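TSC1 N-terminal domain (Chaetomium thermophilum, PDB 7A0M) probably binds phosphoinositide lipids at the lysosome and so takes part in bringing the TSC complex there to regulate mTORC1. Local coordinates at residues P102-A107 with Q171-A176; L222-P227 with P257-D262; N272-L277 with E367-F372. All blocks are in the same frame, centred on the assembly; numbering follows the deposited sequence.

Contact 1 of 3, residues P102-A107 with Q171-A176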
loop_
_atom_site.group_PDB
_atom_site.type_symbol
_atom_site.label_atom_id
_atom_site.label_comp_id
_atom_site.label_asym_id
_atom_site.label_seq_id
_atom_site.Cartn_x
_atom_site.Cartn_y
_atom_site.Cartn_z
ATOM N N PRO B 102 51.415 24.840 4.606
ATOM C CA PRO B 102 52.224 25.121 3.406
ATOM C C PRO B 102 51.763 24.371 2.168
ATOM O O PRO B 102 51.783 24.932 1.067
ATOM C CB PRO B 102 53.636 24.699 3.836
ATOM C CG PRO B 102 53.647 24.899 5.299
ATOM C CD PRO B 102 52.271 24.514 5.763
ATOM N N VAL B 103 51.346 23.111 2.316
ATOM C CA VAL B 103 50.848 22.357 1.168
ATOM C C VAL B 103 49.508 22.911 0.697
ATOM O O VAL B 103 49.284 23.088 -0.507
ATOM C CB VAL B 103 50.753 20.859 1.512
ATOM C CG1 VAL B 103 49.892 20.137 0.489
ATOM C CG2 VAL B 103 52.142 20.240 1.574
ATOM N N LEU B 104 48.599 23.195 1.632
ATOM C CA LEU B 104 47.270 23.673 1.261
ATOM C C LEU B 104 47.340 25.009 0.530
ATOM O O LEU B 104 46.543 25.270 -0.379
ATOM C CB LEU B 104 46.387 23.786 2.503
ATOM C CG LEU B 104 45.941 22.461 3.125
ATOM C CD1 LEU B 104 45.033 22.702 4.321
ATOM C CD2 LEU B 104 45.248 21.588 2.090
ATOM N N ASP B 105 48.286 25.869 0.912
ATOM C CA ASP B 105 48.388 27.184 0.293
ATOM C C ASP B 105 48.930 27.124 -1.130
ATOM O O ASP B 105 48.765 28.089 -1.883
ATOM C CB ASP B 105 49.276 28.096 1.142
ATOM C CG ASP B 105 48.685 28.377 2.510
ATOM O OD1 ASP B 105 47.461 28.198 2.680
ATOM O OD2 ASP B 105 49.447 28.774 3.416
ATOM N N ASN B 106 49.572 26.018 -1.517
ATOM C CA ASN B 106 50.188 25.892 -2.835
ATOM C C ASN B 106 49.676 24.677 -3.603
ATOM O O ASN B 106 50.310 24.257 -4.578
ATOM C CB ASN B 106 51.710 25.830 -2.705
ATOM C CG ASN B 106 52.288 27.068 -2.045
ATOM O OD1 ASN B 106 52.544 28.074 -2.705
ATOM N ND2 ASN B 106 52.496 26.997 -0.736
ATOM N N ALA B 107 48.549 24.097 -3.182
ATOM C CA ALA B 107 48.059 22.878 -3.819
ATOM C C ALA B 107 47.699 23.108 -5.283
ATOM O O ALA B 107 47.972 22.256 -6.136
ATOM C CB ALA B 107 46.854 22.335 -3.052
ATOM N N GLN B 171 39.710 19.287 -2.405
ATOM C CA GLN B 171 39.819 17.842 -2.583
ATOM C C GLN B 171 40.791 17.232 -1.581
ATOM O O GLN B 171 40.529 16.158 -1.030
ATOM C CB GLN B 171 40.247 17.517 -4.014
ATOM C CG GLN B 171 39.153 17.712 -5.051
ATOM C CD GLN B 171 39.662 17.571 -6.472
ATOM O OE1 GLN B 171 40.796 17.150 -6.698
ATOM N NE2 GLN B 171 38.823 17.921 -7.441
ATOM N N VAL B 172 41.917 17.903 -1.331
ATOM C CA VAL B 172 42.886 17.389 -0.365
ATOM C C VAL B 172 42.260 17.316 1.021
ATOM O O VAL B 172 42.339 16.289 1.704
ATOM C CB VAL B 172 44.163 18.249 -0.365
ATOM C CG1 VAL B 172 45.030 17.904 0.836
ATOM C CG2 VAL B 172 44.945 18.025 -1.647
ATOM N N LEU B 173 41.626 18.408 1.456
ATOM C CA LEU B 173 40.948 18.401 2.748
ATOM C C LEU B 173 39.834 17.362 2.781
ATOM O O LEU B 173 39.652 16.665 3.785
ATOM C CB LEU B 173 40.397 19.793 3.059
ATOM C CG LEU B 173 41.408 20.822 3.569
ATOM C CD1 LEU B 173 40.758 22.187 3.723
ATOM C CD2 LEU B 173 42.021 20.366 4.884
ATOM N N THR B 174 39.076 17.243 1.688
ATOM C CA THR B 174 37.985 16.274 1.640
ATOM C C THR B 174 38.515 14.845 1.615
ATOM O O THR B 174 38.091 14.002 2.414
ATOM C CB THR B 174 37.096 16.536 0.424
ATOM O OG1 THR B 174 36.561 17.863 0.500
ATOM C CG2 THR B 174 35.950 15.535 0.377
ATOM N N ASP B 175 39.438 14.549 0.693
ATOM C CA ASP B 175 39.957 13.189 0.580
ATOM C C ASP B 175 40.681 12.760 1.850
ATOM O O ASP B 175 40.602 11.595 2.253
ATOM C CB ASP B 175 40.889 13.077 -0.628
ATOM C CG ASP B 175 40.164 13.272 -1.945
ATOM O OD1 ASP B 175 38.938 13.506 -1.923
ATOM O OD2 ASP B 175 40.822 13.190 -3.004
ATOM N N ALA B 176 41.392 13.687 2.497
ATOM C CA ALA B 176 42.070 13.349 3.743
ATOM C C ALA B 176 41.070 13.109 4.868
ATOM O O ALA B 176 41.212 12.152 5.636
ATOM C CB ALA B 176 43.060 14.448 4.125
#
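Leu104, near the C-terminal end of helix 89-105, lays its two methyl groups against Val172 and Leu173 of helix 168-183. Ahead of it, Pro102 gives its carbonyl O to the side-chain amide of Asn106: ND2 lies 2.8 Å from Pro102 O, within the carbonyl plane, and the bond is nearly straight at 164°. Val103 also points at the second helix, and its side chain touches Leu113 and Phe117 of helix 113-125. In Leu104 the branch point CG stands anti to the carbonyl carbon (chi1 -71°), and the fork beyond it brings the end of the side chain to helix 168-183. Leu104 CD2 comes to 3.9 Å from Val172 CG1, while Leu104 CD1 lies equally close, 3.9 Å, to Leu173 CD2. The leucine pair crosses at about a right angle, with Leu173 CG 4.2 Å from both methyls of Leu104. Replacing this leucine by an alanine would probably open a gap beside Val172 and Leu173 and leave the two helices without their direct contact here. Ala107 turns its methyl the same way from the loop beyond. On the far helix, Leu173 also reaches Leu148 and Trp152 of helix 142-153, and Val172 touches Ala114. Aliphatic contacts between helices adjacent in space but not in sequence, with no hydrogen bond across, are consistent with an alpha-solenoid-like core.

Contact 2 of 3, residues L222-P227 with P257-D262; sequences LILQTP and PFFPGD
Ile223 and Leu224 close on the ring of Phe259, joining two interhelical loops of this all-helical, solenoid-like domain, one leading into helix 228-238 and the other into helix 267-278. Leu224 lies over one face of the ring, its CG 4.0 Å above the plane and displaced toward the rim. Its two methyls divide that side of the ring: Leu224 CD1 is 3.8 Å from Phe259 CD2, and Leu224 CD2 is 3.8 Å from Phe259 CE2. Ile223 comes in obliquely at the CE1 and CZ atoms, with Ile223 CG2 3.5 Å from Phe259 CE1. The first torsion of Phe259 sets CG between the backbone N and the carbonyl carbon (chi1 42°), which directs the ring at both side chains. At the outer margin the CB of exposed Asp262 lies 3.5 Å from Leu224 CD1, a carbon-to-carbon contact through the base of the acidic side chain. In the next shell, Phe229 meets the Phe259 ring edge-to-face and also touches Leu224, while Ile223 packs on Met189 and Ile232. The loop backbones are tied to other parts of the chain: Lys186 NZ hydrogen-bonds to Gln225 O, and Tyr334 OH to Pro260 O.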
loop_
_atom_site.group_PDB
_atom_site.type_symbol
_atom_site.label_atom_id
_atom_site.label_comp_id
_atom_site.label_asym_id
_atom_site.label_seq_id
_atom_site.Cartn_x
_atom_site.Cartn_y
_atom_site.Cartn_z
ATOM N N LEU B 222 28.823 2.763 15.077
ATOM C CA LEU B 222 29.541 3.409 16.169
ATOM C C LEU B 222 29.047 4.822 16.450
ATOM O O LEU B 222 29.449 5.410 17.460
ATOM C CB LEU B 222 31.041 3.440 15.863
ATOM C CG LEU B 222 31.770 2.096 15.837
ATOM C CD1 LEU B 222 33.242 2.288 15.506
ATOM C CD2 LEU B 222 31.607 1.370 17.164
ATOM N N ILE B 223 28.194 5.381 15.586
ATOM C CA ILE B 223 27.622 6.699 15.835
ATOM C C ILE B 223 26.718 6.700 17.060
ATOM O O ILE B 223 26.446 7.762 17.628
ATOM C CB ILE B 223 26.865 7.194 14.585
ATOM C CG1 ILE B 223 26.622 8.703 14.670
ATOM C CG2 ILE B 223 25.551 6.450 14.425
ATOM C CD1 ILE B 223 25.891 9.273 13.482
ATOM N N LEU B 224 26.234 5.533 17.484
ATOM C CA LEU B 224 25.415 5.485 18.688
ATOM C C LEU B 224 26.264 5.586 19.947
ATOM O O LEU B 224 25.787 6.083 20.975
ATOM C CB LEU B 224 24.583 4.204 18.707
ATOM C CG LEU B 224 23.577 4.089 17.563
ATOM C CD1 LEU B 224 22.706 2.868 17.751
ATOM C CD2 LEU B 224 22.729 5.347 17.470
ATOM N N GLN B 225 27.515 5.129 19.884
ATOM C CA GLN B 225 28.473 5.289 20.971
ATOM C C GLN B 225 29.206 6.624 20.908
ATOM O O GLN B 225 30.325 6.742 21.424
ATOM C CB GLN B 225 29.461 4.121 20.968
ATOM C CG GLN B 225 28.797 2.786 21.264
ATOM C CD GLN B 225 29.733 1.608 21.113
ATOM O OE1 GLN B 225 30.951 1.748 21.218
ATOM N NE2 GLN B 225 29.166 0.434 20.864
ATOM N N THR B 226 28.597 7.629 20.285
ATOM C CA THR B 226 29.142 8.969 20.140
ATOM C C THR B 226 27.977 9.946 20.217
ATOM O O THR B 226 26.844 9.590 19.865
ATOM C CB THR B 226 29.910 9.147 18.815
ATOM O OG1 THR B 226 30.872 10.197 18.953
ATOM C CG2 THR B 226 28.979 9.518 17.674
ATOM N N PRO B 227 28.212 11.169 20.705
ATOM C CA PRO B 227 27.103 12.124 20.877
ATOM C C PRO B 227 26.526 12.678 19.582
ATOM O O PRO B 227 25.574 13.467 19.645
ATOM C CB PRO B 227 27.738 13.247 21.712
ATOM C CG PRO B 227 29.200 13.137 21.448
ATOM C CD PRO B 227 29.471 11.677 21.276
ATOM N N PRO B 257 19.583 2.658 8.174
ATOM C CA PRO B 257 19.783 1.284 7.679
ATOM C C PRO B 257 21.054 0.610 8.181
ATOM O O PRO B 257 21.202 -0.603 7.981
ATOM C CB PRO B 257 19.817 1.458 6.154
ATOM C CG PRO B 257 19.074 2.716 5.904
ATOM C CD PRO B 257 19.403 3.607 7.059
ATOM N N PHE B 258 21.968 1.342 8.818
ATOM C CA PHE B 258 23.191 0.748 9.341
ATOM C C PHE B 258 23.063 0.273 10.785
ATOM O O PHE B 258 23.953 -0.437 11.266
ATOM C CB PHE B 258 24.351 1.743 9.231
ATOM C CG PHE B 258 24.839 1.948 7.826
ATOM C CD1 PHE B 258 24.272 2.914 7.011
ATOM C CD2 PHE B 258 25.866 1.169 7.318
ATOM C CE1 PHE B 258 24.721 3.101 5.715
ATOM C CE2 PHE B 258 26.321 1.351 6.025
ATOM C CZ PHE B 258 25.749 2.319 5.222
ATOM N N PHE B 259 21.990 0.641 11.484
ATOM C CA PHE B 259 21.737 0.125 12.825
ATOM C C PHE B 259 20.239 0.107 13.121
ATOM O O PHE B 259 19.796 0.712 14.104
ATOM C CB PHE B 259 22.486 0.955 13.874
ATOM C CG PHE B 259 22.438 2.441 13.631
ATOM C CD1 PHE B 259 23.380 3.056 12.821
ATOM C CD2 PHE B 259 21.466 3.226 14.229
ATOM C CE1 PHE B 259 23.340 4.419 12.599
ATOM C CE2 PHE B 259 21.423 4.590 14.013
ATOM C CZ PHE B 259 22.362 5.187 13.199
ATOM N N PRO B 260 19.433 -0.585 12.310
ATOM C CA PRO B 260 17.976 -0.503 12.496
ATOM C C PRO B 260 17.481 -1.176 13.765
ATOM O O PRO B 260 16.450 -0.762 14.308
ATOM C CB PRO B 260 17.429 -1.196 11.243
ATOM C CG PRO B 260 18.487 -2.182 10.897
ATOM C CD PRO B 260 19.797 -1.537 11.245
ATOM N N GLY B 261 18.177 -2.201 14.254
ATOM C CA GLY B 261 17.758 -2.890 15.460
ATOM C C GLY B 261 18.112 -2.204 16.759
ATOM O O GLY B 261 17.702 -2.675 17.824
ATOM N N ASP B 262 18.864 -1.107 16.701
ATOM C CA ASP B 262 19.314 -0.402 17.891
ATOM C C ASP B 262 18.559 0.897 18.147
ATOM O O ASP B 262 18.863 1.588 19.124
ATOM C CB ASP B 262 20.813 -0.111 17.787
ATOM C CG ASP B 262 21.635 -1.359 17.540
ATOM O OD1 ASP B 262 21.460 -2.346 18.286
ATOM O OD2 ASP B 262 22.456 -1.354 16.600
#

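Contact 3 of 3, residues N272-L277 with E367-F372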
loop_
_atom_site.group_PDB
_atom_site.type_symbol
_atom_site.label_atom_id
_atom_site.label_comp_id
_atom_site.label_asym_id
_atom_site.label_seq_id
_atom_site.Cartn_x
_atom_site.Cartn_y
_atom_site.Cartn_z
ATOM N N ASN B 272 8.074 11.585 17.032
ATOM C CA ASN B 272 7.775 12.990 17.293
ATOM C C ASN B 272 8.427 13.905 16.265
ATOM O O ASN B 272 7.857 14.944 15.914
ATOM C CB ASN B 272 8.220 13.371 18.704
ATOM C CG ASN B 272 7.324 12.783 19.778
ATOM O OD1 ASN B 272 6.171 12.435 19.521
ATOM N ND2 ASN B 272 7.852 12.671 20.992
ATOM N N ILE B 273 9.619 13.545 15.783
ATOM C CA ILE B 273 10.265 14.332 14.736
ATOM C C ILE B 273 9.421 14.325 13.469
ATOM O O ILE B 273 9.248 15.363 12.817
ATOM C CB ILE B 273 11.689 13.808 14.474
ATOM C CG1 ILE B 273 12.602 14.130 15.659
ATOM C CG2 ILE B 273 12.255 14.399 13.187
ATOM C CD1 ILE B 273 13.986 13.530 15.543
ATOM N N TYR B 274 8.877 13.161 13.103
ATOM C CA TYR B 274 8.004 13.087 11.936
ATOM C C TYR B 274 6.787 13.990 12.095
ATOM O O TYR B 274 6.397 14.691 11.154
ATOM C CB TYR B 274 7.568 11.642 11.691
ATOM C CG TYR B 274 6.377 11.520 10.768
ATOM C CD1 TYR B 274 6.533 11.586 9.391
ATOM C CD2 TYR B 274 5.095 11.338 11.275
ATOM C CE1 TYR B 274 5.446 11.478 8.545
ATOM C CE2 TYR B 274 4.004 11.230 10.436
ATOM C CZ TYR B 274 4.185 11.300 9.073
ATOM O OH TYR B 274 3.100 11.190 8.232
ATOM N N ALA B 275 6.170 13.981 13.279
ATOM C CA ALA B 275 4.986 14.804 13.504
ATOM C C ALA B 275 5.318 16.290 13.427
ATOM O O ALA B 275 4.522 17.082 12.911
ATOM C CB ALA B 275 4.356 14.460 14.851
ATOM N N ARG B 276 6.486 16.688 13.939
ATOM C CA ARG B 276 6.882 18.091 13.867
ATOM C C ARG B 276 7.082 18.529 12.424
ATOM O O ARG B 276 6.595 19.586 12.007
ATOM C CB ARG B 276 8.162 18.329 14.670
ATOM C CG ARG B 276 8.564 19.795 14.707
ATOM C CD ARG B 276 10.055 19.984 14.922
ATOM N NE ARG B 276 10.391 21.398 15.078
ATOM C CZ ARG B 276 11.599 21.909 14.868
ATOM N NH1 ARG B 276 12.597 21.127 14.479
ATOM N NH2 ARG B 276 11.807 23.207 15.035
ATOM N N LEU B 277 7.809 17.726 11.643
ATOM C CA LEU B 277 8.063 18.080 10.252
ATOM C C LEU B 277 6.796 17.996 9.411
ATOM O O LEU B 277 6.679 18.693 8.397
ATOM C CB LEU B 277 9.150 17.176 9.672
ATOM C CG LEU B 277 10.450 17.108 10.479
ATOM C CD1 LEU B 277 11.535 16.358 9.718
ATOM C CD2 LEU B 277 10.920 18.500 10.872
ATOM N N GLU B 367 -4.813 12.876 8.865
ATOM C CA GLU B 367 -5.241 13.440 7.589
ATOM C C GLU B 367 -4.045 13.836 6.731
ATOM O O GLU B 367 -4.081 13.701 5.503
ATOM C CB GLU B 367 -6.157 14.638 7.831
ATOM C CG GLU B 367 -6.993 15.045 6.627
ATOM C CD GLU B 367 -7.940 13.947 6.173
ATOM O OE1 GLU B 367 -7.502 13.040 5.434
ATOM O OE2 GLU B 367 -9.126 13.988 6.564
ATOM N N ARG B 368 -2.974 14.321 7.361
ATOM C CA ARG B 368 -1.767 14.668 6.623
ATOM C C ARG B 368 -0.914 13.453 6.288
ATOM O O ARG B 368 -0.076 13.531 5.383
ATOM C CB ARG B 368 -0.935 15.677 7.418
ATOM C CG ARG B 368 -1.587 17.042 7.553
ATOM C CD ARG B 368 -0.584 18.082 8.016
ATOM N NE ARG B 368 -1.126 19.435 7.943
ATOM C CZ ARG B 368 -0.388 20.525 7.762
ATOM N NH1 ARG B 368 0.929 20.421 7.629
ATOM N NH2 ARG B 368 -0.963 21.718 7.708
ATOM N N SER B 369 -1.104 12.337 6.992
ATOM C CA SER B 369 -0.408 11.099 6.668
ATOM C C SER B 369 -1.082 10.317 5.549
ATOM O O SER B 369 -0.531 9.302 5.108
ATOM C CB SER B 369 -0.296 10.215 7.913
ATOM O OG SER B 369 0.455 10.853 8.931
ATOM N N GLU B 370 -2.260 10.756 5.097
ATOM C CA GLU B 370 -2.988 10.029 4.061
ATOM C C GLU B 370 -2.190 9.947 2.765
ATOM O O GLU B 370 -2.184 8.906 2.098
ATOM C CB GLU B 370 -4.343 10.692 3.814
ATOM C CG GLU B 370 -5.434 10.248 4.774
ATOM C CD GLU B 370 -5.786 8.781 4.616
ATOM O OE1 GLU B 370 -6.318 8.414 3.546
ATOM O OE2 GLU B 370 -5.530 7.998 5.555
ATOM N N ARG B 371 -1.512 11.036 2.388
ATOM C CA ARG B 371 -0.788 11.043 1.121
ATOM C C ARG B 371 0.390 10.075 1.135
ATOM O O ARG B 371 0.749 9.525 0.088
ATOM C CB ARG B 371 -0.309 12.456 0.787
ATOM C CG ARG B 371 0.595 13.084 1.832
ATOM C CD ARG B 371 1.475 14.154 1.205
ATOM N NE ARG B 371 2.224 14.910 2.204
ATOM C CZ ARG B 371 3.246 15.710 1.920
ATOM N NH1 ARG B 371 3.652 15.851 0.666
ATOM N NH2 ARG B 371 3.868 16.364 2.892
ATOM N N PHE B 372 1.001 9.854 2.299
ATOM C CA PHE B 372 2.060 8.857 2.396
ATOM C C PHE B 372 1.501 7.444 2.485
ATOM O O PHE B 372 2.128 6.502 1.989
ATOM C CB PHE B 372 2.959 9.153 3.596
ATOM C CG PHE B 372 3.665 10.474 3.508
ATOM C CD1 PHE B 372 4.261 10.874 2.324
ATOM C CD2 PHE B 372 3.728 11.318 4.603
ATOM C CE1 PHE B 372 4.909 12.089 2.233
ATOM C CE2 PHE B 372 4.377 12.538 4.520
ATOM C CZ PHE B 372 4.968 12.923 3.333
#
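Tyr274 reaches from helix 267-278 to Ser369 and Phe372 on helix 357-373, and nearly all of the contact is made by the far end of its ring. The CB bond already points at the second helix, and CG continues anti to the backbone N (chi1 164°), which carries the ring straight out across the interface. Along one side of the ring, Tyr274 CE1 comes to 4.3 Å from Phe372 CE2, a looser contact, with Phe372 CE2 at the edge of the tyrosine ring. On the other side, Tyr274 CE2 lies 3.9 Å from Ser369 OG. At the tip, the phenol OH donates a hydrogen bond to Ser369 OG at 2.8 Å, and the serine oxygen lies in the plane of the tyrosine ring. Ser369 OG is itself hydrogen-bonded to Ile365 O, one turn earlier in the same helix, so the buried phenol is linked through the serine to a main-chain carbonyl. The same phenol oxygen touches the phenylalanine from the rim: Tyr274 OH is 3.7 Å from Phe372 CD2 and sits in the plane of that ring, at its edge. The hydroxyl of Tyr274 thus has one polar partner, Ser369, and one aromatic partner, Phe372. Around this junction, Phe338 of helix 335-343 meets the Tyr274 ring edge-to-face, and helix 323-333 supplies Leu323 and Tyr326 to Tyr274 and Pro324 to Phe372. Beyond helix 357-373, Tyr383 of the second subunit packs on Glu370, placing the junction of the two helices next to the subunit interface.

Overall arrangement
The three contacts follow one another along the chain in the order 1, 2, 3. Contact 1 lies on the opposite side of the chain's centre from the other two; its centre is about 31 Å from that of contact 2 and about 43 Å from that of contact 3. Contacts 2 and 3 are closer, about 24 Å between centres and about 12 Å between nearest atoms, and both fall in the hamartin family region. They are connected through shared helices: the loop holding 257-262 runs into helix 267-278, which carries 272-277, and helices 228-238 and 323-333 touch both. These separate local interfaces are spread along the elongated, strand-free domain, and the second subunit touches only contact 3.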